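Local coordinates for CD1-2 antigen (Gallus gallus, PDB 3DBX), which probably presents lipid antigens to T cells, as other members of the MHC class I-like CD1 family do, at residues Trp223-Arg228 / His263-Arg268; Gln204-Cys209 / Arg252-Val257; Val189-Val194 / Val269-Leu274. All blocks are in the same frame, centred on the assembly; numbering follows the deposited sequence.

How the contacts relate
All three contacts lie in the membrane-proximal immunoglobulin C1-set domain and its entry from the MHC-like part. Contact 2 pairs neighbouring strands in one sheet of the sandwich, and contact 1 does so in the other. Their centres are about 12 Å apart. The disulfide between Cys209 of contact 2 and Cys267 of contact 1 ties the sheets together, with SG to SG at 2.0 Å. Trp223 and Tyr265 of contact 1 also pack onto contact 2. Contact 3 lies at the end of the sandwich nearer the MHC-like part, its centre about 17 Å from that of contact 1 and 19 Å from that of contact 2. Residues 263-268 of contact 1 run straight on into 269-274 of contact 3.

Contact 1. Residues Trp223-Arg228 / His263-Arg268; sequences WLRDGR and HGYACR
This antiparallel strand pair belongs to one sheet of an immunoglobulin C1-set domain and carries the core tryptophan and one cysteine of the disulfide. Leu224 and Ala266 hydrogen-bond to each other in both directions, and Asp226 N gives a further backbone bond to Gly264 O. Leu224 N to Ala266 O is the shortest, at 2.7 Å. Trp223 faces Cys267 in a non-hydrogen-bonded pair. Cys267 CB lies over one face of the indole, offset toward its rim. Cys267 SG stands 4.9 Å from the six-membered ring centroid, above the same face, as a sulfur-aromatic contact. Arg225 and Tyr265 form the next non-hydrogen-bonded pair, their side chains side by side. Arg225 starts with CG anti to the backbone N (chi1 172°) and bends at chi3, which turns NE toward the phenol. Arg225 NE gives a long hydrogen bond to Tyr265 OH at 3.3 Å, with the oxygen in the guanidinium plane and that plane at 90° to the ring. Tyr265 OH is also hydrogen-bonded to Asp261. The aliphatic part of Arg225 crosses the His263 ring, with CD 4.0 Å from the ring centroid in a CH-pi contact. Arg225 also opens the type I' turn that leads to Arg228. In that turn, Asp226 OD1 takes the N-H of Gly264 at 2.9 Å, on the syn side but 34° out of the carboxylate plane, along a nearly straight bond. Asp226 OD2 lies at the edge of the His263 ring. On the face with Ala266, Leu224 CD2 covers one face of the Arg268 guanidinium. Leu280 of strand 279-282 packs on that side. Trp223 and Tyr265 face the other way, toward Leu207 and Leu255 of strands 204-214 and 249-257.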
# COMPACT_ATOMS: atom_id res chain seq x y z
N TRP A 223 -21.39 12.46 6.50
CA TRP A 223 -22.82 12.29 6.46
C TRP A 223 -23.43 13.56 6.92
O TRP A 223 -22.91 14.20 7.81
CB TRP A 223 -23.22 11.14 7.36
CG TRP A 223 -22.93 9.83 6.69
CD1 TRP A 223 -21.79 9.05 6.83
CD2 TRP A 223 -23.77 9.15 5.76
NE1 TRP A 223 -21.89 7.94 6.03
CE2 TRP A 223 -23.10 7.97 5.37
CE3 TRP A 223 -25.03 9.43 5.21
CZ2 TRP A 223 -23.64 7.09 4.45
CZ3 TRP A 223 -25.57 8.53 4.30
CH2 TRP A 223 -24.88 7.40 3.92
N LEU A 224 -24.54 13.94 6.30
CA LEU A 224 -25.31 15.10 6.75
C LEU A 224 -26.68 14.62 7.23
O LEU A 224 -27.31 13.78 6.57
CB LEU A 224 -25.45 16.15 5.65
CG LEU A 224 -24.19 16.70 4.95
CD1 LEU A 224 -24.59 17.27 3.60
CD2 LEU A 224 -23.53 17.75 5.78
N ARG A 225 -27.09 15.11 8.40
CA ARG A 225 -28.42 14.84 8.97
C ARG A 225 -29.15 16.18 8.96
O ARG A 225 -28.72 17.14 9.60
CB ARG A 225 -28.30 14.26 10.39
CG ARG A 225 -29.61 14.12 11.15
CD ARG A 225 -29.40 13.74 12.63
NE ARG A 225 -28.68 12.47 12.80
CZ ARG A 225 -27.53 12.33 13.47
NH1 ARG A 225 -26.95 13.38 14.06
NH2 ARG A 225 -26.96 11.13 13.57
N ASP A 226 -30.22 16.25 8.16
CA ASP A 226 -30.88 17.51 7.77
C ASP A 226 -29.98 18.61 7.18
O ASP A 226 -30.40 19.76 7.09
CB ASP A 226 -31.79 17.99 8.89
CG ASP A 226 -32.90 17.00 9.16
OD1 ASP A 226 -33.37 16.41 8.13
OD2 ASP A 226 -33.27 16.76 10.35
N GLY A 227 -28.79 18.23 6.73
CA GLY A 227 -27.87 19.15 6.05
C GLY A 227 -26.73 19.64 6.93
O GLY A 227 -25.86 20.40 6.47
N ARG A 228 -26.76 19.23 8.20
CA ARG A 228 -25.68 19.47 9.16
C ARG A 228 -24.81 18.22 9.32
O ARG A 228 -25.33 17.11 9.40
CB ARG A 228 -26.27 19.88 10.51
N HIS A 263 -35.57 12.44 9.98
CA HIS A 263 -34.41 13.16 9.48
C HIS A 263 -34.19 12.77 8.02
O HIS A 263 -34.50 11.65 7.61
CB HIS A 263 -33.16 12.82 10.30
CG HIS A 263 -33.27 13.16 11.76
ND1 HIS A 263 -33.04 12.23 12.76
CD2 HIS A 263 -33.59 14.32 12.38
CE1 HIS A 263 -33.22 12.81 13.93
NE2 HIS A 263 -33.56 14.07 13.73
N GLY A 264 -33.68 13.71 7.23
CA GLY A 264 -33.25 13.40 5.88
C GLY A 264 -31.75 13.22 5.94
O GLY A 264 -31.07 13.97 6.63
N TYR A 265 -31.23 12.22 5.22
CA TYR A 265 -29.80 11.95 5.17
C TYR A 265 -29.18 12.12 3.75
O TYR A 265 -29.86 11.95 2.72
CB TYR A 265 -29.49 10.55 5.75
CG TYR A 265 -29.81 10.46 7.24
CD1 TYR A 265 -31.05 10.01 7.69
CD2 TYR A 265 -28.87 10.85 8.20
CE1 TYR A 265 -31.33 9.94 9.05
CE2 TYR A 265 -29.15 10.78 9.54
CZ TYR A 265 -30.36 10.32 9.96
OH TYR A 265 -30.62 10.28 11.30
N ALA A 266 -27.90 12.49 3.72
CA ALA A 266 -27.10 12.58 2.50
C ALA A 266 -25.63 12.38 2.83
O ALA A 266 -25.19 12.81 3.91
CB ALA A 266 -27.28 13.94 1.83
N CYS A 267 -24.91 11.73 1.90
CA CYS A 267 -23.45 11.60 1.90
C CYS A 267 -22.83 12.78 1.13
O CYS A 267 -23.27 13.06 0.03
CB CYS A 267 -23.11 10.29 1.16
SG CYS A 267 -21.39 9.90 1.24
N ARG A 268 -21.86 13.47 1.72
CA ARG A 268 -21.14 14.53 1.05
C ARG A 268 -19.66 14.14 0.90
O ARG A 268 -19.03 13.64 1.86
CB ARG A 268 -21.30 15.87 1.79
CG ARG A 268 -20.58 17.05 1.07
CD ARG A 268 -21.09 18.42 1.44
NE ARG A 268 -20.65 18.83 2.77
CZ ARG A 268 -21.27 19.73 3.53
NH1 ARG A 268 -22.36 20.37 3.10
NH2 ARG A 268 -20.80 20.00 4.73

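Contact 2. Residues Gln204-Cys209 / Arg252-Val257; sequences QLLLVC and RSTLLV
Leu206 holds its CG opposite the backbone N (chi1 -175°), and CD1 thereby comes to Thr254 CB at 3.6 Å. Val257 has CG1 anti to its carbonyl carbon (chi1 -58°), which leaves CG2 between N and the carbonyl carbon, where it meets Leu205 CB and Leu207 CG. The two strands are the central pair of the four-stranded sheet in the immunoglobulin C1-set sandwich. They run antiparallel, with three hydrogen-bonded pairs: Leu205 with Val257, Leu207 with Leu255 and Cys209 with Ser253. Each pair has two backbone bonds, all six nearly straight. Leu207, Cys209, Ser253 and Leu255 point into the core, where Trp223 of the facing sheet touches Leu207, Cys209 and Leu255. Leu205 and Val257 share this face, and Leu207 crosses Val257 at about a right angle, with CG 3.9 Å from Val257 CG2. On the other face, Leu206 CD1 touches Leu256 CD2 at 3.9 Å. Val208 and Thr254 lie side by side on that face, their CG2 methyls 4.0 Å apart. Beside Leu205, Gln204 lays its amide across Leu256 CB. Beside Cys209, the Arg252 chain bends at chi3 and folds back over Val208, whose CG1 lies over one face of the guanidinium, 3.8 Å from Arg252 NE.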
# COMPACT_ATOMS: atom_id res chain seq x y z
N GLN A 204 -31.99 -1.00 13.75
CA GLN A 204 -31.44 0.13 13.04
C GLN A 204 -31.26 -0.17 11.56
O GLN A 204 -31.33 -1.32 11.14
CB GLN A 204 -30.12 0.55 13.67
CG GLN A 204 -30.27 1.50 14.84
CD GLN A 204 -28.93 1.78 15.48
OE1 GLN A 204 -28.14 0.86 15.69
NE2 GLN A 204 -28.65 3.05 15.77
N LEU A 205 -31.04 0.88 10.79
CA LEU A 205 -30.77 0.79 9.37
C LEU A 205 -29.32 1.15 9.20
O LEU A 205 -28.82 2.00 9.93
CB LEU A 205 -31.58 1.84 8.61
CG LEU A 205 -33.00 1.60 8.12
CD1 LEU A 205 -33.60 2.92 7.85
CD2 LEU A 205 -32.87 0.88 6.81
N LEU A 206 -28.64 0.53 8.26
CA LEU A 206 -27.29 0.94 7.92
C LEU A 206 -27.35 1.73 6.62
O LEU A 206 -27.74 1.19 5.59
CB LEU A 206 -26.37 -0.27 7.78
CG LEU A 206 -24.88 0.03 7.53
CD1 LEU A 206 -24.30 0.60 8.81
CD2 LEU A 206 -24.13 -1.26 7.16
N LEU A 207 -27.00 3.02 6.67
CA LEU A 207 -26.89 3.77 5.43
C LEU A 207 -25.46 3.63 4.96
O LEU A 207 -24.55 3.75 5.77
CB LEU A 207 -27.24 5.24 5.61
CG LEU A 207 -28.60 5.50 6.28
CD1 LEU A 207 -28.86 6.98 6.34
CD2 LEU A 207 -29.73 4.77 5.55
N VAL A 208 -25.27 3.38 3.65
CA VAL A 208 -23.94 3.14 3.06
C VAL A 208 -23.72 4.15 1.97
O VAL A 208 -24.59 4.34 1.13
CB VAL A 208 -23.83 1.73 2.42
CG1 VAL A 208 -22.45 1.49 1.81
CG2 VAL A 208 -24.13 0.61 3.45
N CYS A 209 -22.58 4.83 2.00
CA CYS A 209 -22.18 5.68 0.88
C CYS A 209 -20.93 5.01 0.28
O CYS A 209 -19.92 4.89 0.96
CB CYS A 209 -21.79 7.02 1.44
SG CYS A 209 -21.28 8.22 0.20
N ARG A 252 -15.88 3.19 1.50
CA ARG A 252 -17.27 3.04 1.92
C ARG A 252 -17.39 3.76 3.28
O ARG A 252 -16.56 3.52 4.17
CB ARG A 252 -17.51 1.55 2.15
CG ARG A 252 -18.71 0.89 1.45
CD ARG A 252 -18.64 -0.67 1.71
NE ARG A 252 -19.88 -1.22 2.29
CZ ARG A 252 -20.12 -1.40 3.59
NH1 ARG A 252 -19.21 -1.06 4.51
NH2 ARG A 252 -21.27 -1.92 3.99
N SER A 253 -18.40 4.63 3.44
CA SER A 253 -18.69 5.22 4.75
C SER A 253 -20.08 4.75 5.17
O SER A 253 -20.92 4.57 4.31
CB SER A 253 -18.67 6.75 4.70
OG SER A 253 -18.93 7.26 6.01
N THR A 254 -20.31 4.50 6.47
CA THR A 254 -21.62 4.03 6.88
C THR A 254 -22.09 4.75 8.11
O THR A 254 -21.26 5.17 8.95
CB THR A 254 -21.67 2.49 7.18
OG1 THR A 254 -20.92 2.18 8.35
CG2 THR A 254 -21.18 1.63 6.01
N LEU A 255 -23.42 4.88 8.23
CA LEU A 255 -24.06 5.53 9.37
C LEU A 255 -25.23 4.68 9.83
O LEU A 255 -26.13 4.39 9.04
CB LEU A 255 -24.58 6.92 8.98
CG LEU A 255 -25.25 7.77 10.08
CD1 LEU A 255 -24.24 8.11 11.17
CD2 LEU A 255 -25.89 9.03 9.53
N LEU A 256 -25.22 4.26 11.10
CA LEU A 256 -26.42 3.65 11.68
C LEU A 256 -27.50 4.68 12.02
O LEU A 256 -27.21 5.70 12.66
CB LEU A 256 -26.09 2.80 12.90
CG LEU A 256 -25.26 1.55 12.59
CD1 LEU A 256 -24.37 1.16 13.78
CD2 LEU A 256 -26.17 0.39 12.23
N VAL A 257 -28.73 4.44 11.57
CA VAL A 257 -29.85 5.31 11.88
C VAL A 257 -31.06 4.48 12.34
O VAL A 257 -31.12 3.28 12.08
CB VAL A 257 -30.23 6.19 10.66
CG1 VAL A 257 -29.02 7.03 10.21
CG2 VAL A 257 -30.73 5.33 9.49

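Contact 3. Residues Val189-Val194 / Val269-Leu274; sequences VPPMAV and VQHCSL
The His271 imidazole is met obliquely by Pro191 CD, which comes within 3.9 Å of His271 ND1. At the ring edge, in its plane, lies Ser273 CB. Phe214 of strand 204-214 meets the same imidazole, the two ring planes at about 65°. Pro190 CB lies 3.4 Å from Ser273 OG and also touches Leu274 CD2 at 3.8 Å. Pro191 CG and Leu274 CD1 point at each other, 4.0 Å apart. Pro191 CG also passes Val269 CG1 at 4.1 Å, the two side chains running in opposite senses. Ala193 CB rests on Val269 CG2 at 4.2 Å. These residues join the lead into strand 192-200 to the end of strand 265-270 and the 3-10 segment 272-274. The contact lies at the end of the sandwich nearer the MHC-like part. Leu279 adds to the apolar patch around Pro191, Ala193 and Val269. His271 ND1 and Ser273 OG share a hydrogen bond of 2.7 Å, and His271 NE2 is hydrogen-bonded to Pro216 O. These two bonds fix the turn of the ring. Pro191 CD thus packs on a histidine whose ring nitrogens already have partners, while Pro190 lies on Ser273 and Leu274.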
# COMPACT_ATOMS: atom_id res chain seq x y z
N VAL A 189 -8.99 12.39 -11.29
CA VAL A 189 -10.20 11.70 -11.71
C VAL A 189 -11.23 11.84 -10.58
O VAL A 189 -10.96 11.39 -9.47
CB VAL A 189 -9.95 10.18 -11.89
CG1 VAL A 189 -11.21 9.54 -12.29
CG2 VAL A 189 -8.86 9.92 -12.96
N PRO A 190 -12.34 12.58 -10.81
CA PRO A 190 -13.31 12.77 -9.71
C PRO A 190 -14.05 11.49 -9.28
O PRO A 190 -14.24 10.58 -10.12
CB PRO A 190 -14.27 13.84 -10.25
CG PRO A 190 -13.49 14.54 -11.34
CD PRO A 190 -12.66 13.40 -11.97
N PRO A 191 -14.49 11.43 -7.99
CA PRO A 191 -15.19 10.28 -7.48
C PRO A 191 -16.60 10.24 -8.00
O PRO A 191 -17.12 11.28 -8.44
CB PRO A 191 -15.18 10.53 -5.95
CG PRO A 191 -15.24 12.00 -5.84
CD PRO A 191 -14.32 12.47 -6.95
N MET A 192 -17.22 9.05 -7.97
CA MET A 192 -18.66 8.96 -8.14
C MET A 192 -19.15 8.28 -6.89
O MET A 192 -18.38 7.57 -6.28
CB MET A 192 -19.09 8.21 -9.41
CG MET A 192 -18.62 6.81 -9.59
SD MET A 192 -19.68 5.92 -10.82
CE MET A 192 -21.14 5.59 -9.82
N ALA A 193 -20.40 8.51 -6.48
CA ALA A 193 -20.87 7.95 -5.20
C ALA A 193 -22.31 7.45 -5.29
O ALA A 193 -23.11 7.93 -6.11
CB ALA A 193 -20.71 8.95 -4.05
N VAL A 194 -22.62 6.44 -4.49
CA VAL A 194 -23.95 5.86 -4.46
C VAL A 194 -24.31 5.70 -2.99
O VAL A 194 -23.43 5.42 -2.16
CB VAL A 194 -24.06 4.52 -5.25
CG1 VAL A 194 -23.87 4.73 -6.78
CG2 VAL A 194 -23.11 3.41 -4.73
N VAL A 269 -19.13 14.34 -0.30
CA VAL A 269 -17.76 13.92 -0.66
C VAL A 269 -16.97 15.14 -1.09
O VAL A 269 -17.37 15.88 -1.99
CB VAL A 269 -17.73 12.88 -1.81
CG1 VAL A 269 -16.35 12.30 -1.94
CG2 VAL A 269 -18.70 11.73 -1.55
N GLN A 270 -15.86 15.35 -0.41
CA GLN A 270 -14.97 16.46 -0.72
C GLN A 270 -13.71 15.78 -1.29
O GLN A 270 -13.20 14.79 -0.74
CB GLN A 270 -14.71 17.26 0.57
CG GLN A 270 -13.55 18.30 0.53
CD GLN A 270 -13.25 18.92 1.91
OE1 GLN A 270 -13.44 18.27 2.96
NE2 GLN A 270 -12.82 20.18 1.92
N HIS A 271 -13.28 16.25 -2.47
CA HIS A 271 -12.11 15.71 -3.16
C HIS A 271 -11.51 16.84 -3.96
O HIS A 271 -12.23 17.68 -4.49
CB HIS A 271 -12.52 14.55 -4.08
CG HIS A 271 -11.33 13.82 -4.66
ND1 HIS A 271 -10.86 14.06 -5.93
CD2 HIS A 271 -10.49 12.91 -4.12
CE1 HIS A 271 -9.80 13.29 -6.16
NE2 HIS A 271 -9.56 12.57 -5.07
N CYS A 272 -10.18 16.91 -4.00
CA CYS A 272 -9.52 18.05 -4.64
C CYS A 272 -9.85 18.17 -6.15
O CYS A 272 -9.82 19.27 -6.68
CB CYS A 272 -8.01 17.99 -4.39
SG CYS A 272 -7.17 16.62 -5.23
N SER A 273 -10.19 17.06 -6.81
CA SER A 273 -10.54 17.11 -8.24
C SER A 273 -11.88 17.81 -8.52
O SER A 273 -12.20 18.17 -9.66
CB SER A 273 -10.60 15.70 -8.79
OG SER A 273 -11.75 15.04 -8.26
N LEU A 274 -12.66 18.01 -7.46
CA LEU A 274 -13.97 18.62 -7.56
C LEU A 274 -13.94 20.12 -7.37
O LEU A 274 -14.92 20.81 -7.66
CB LEU A 274 -14.92 17.96 -6.54
CG LEU A 274 -15.18 16.45 -6.66
CD1 LEU A 274 -15.83 15.90 -5.37
CD2 LEU A 274 -16.08 16.20 -7.81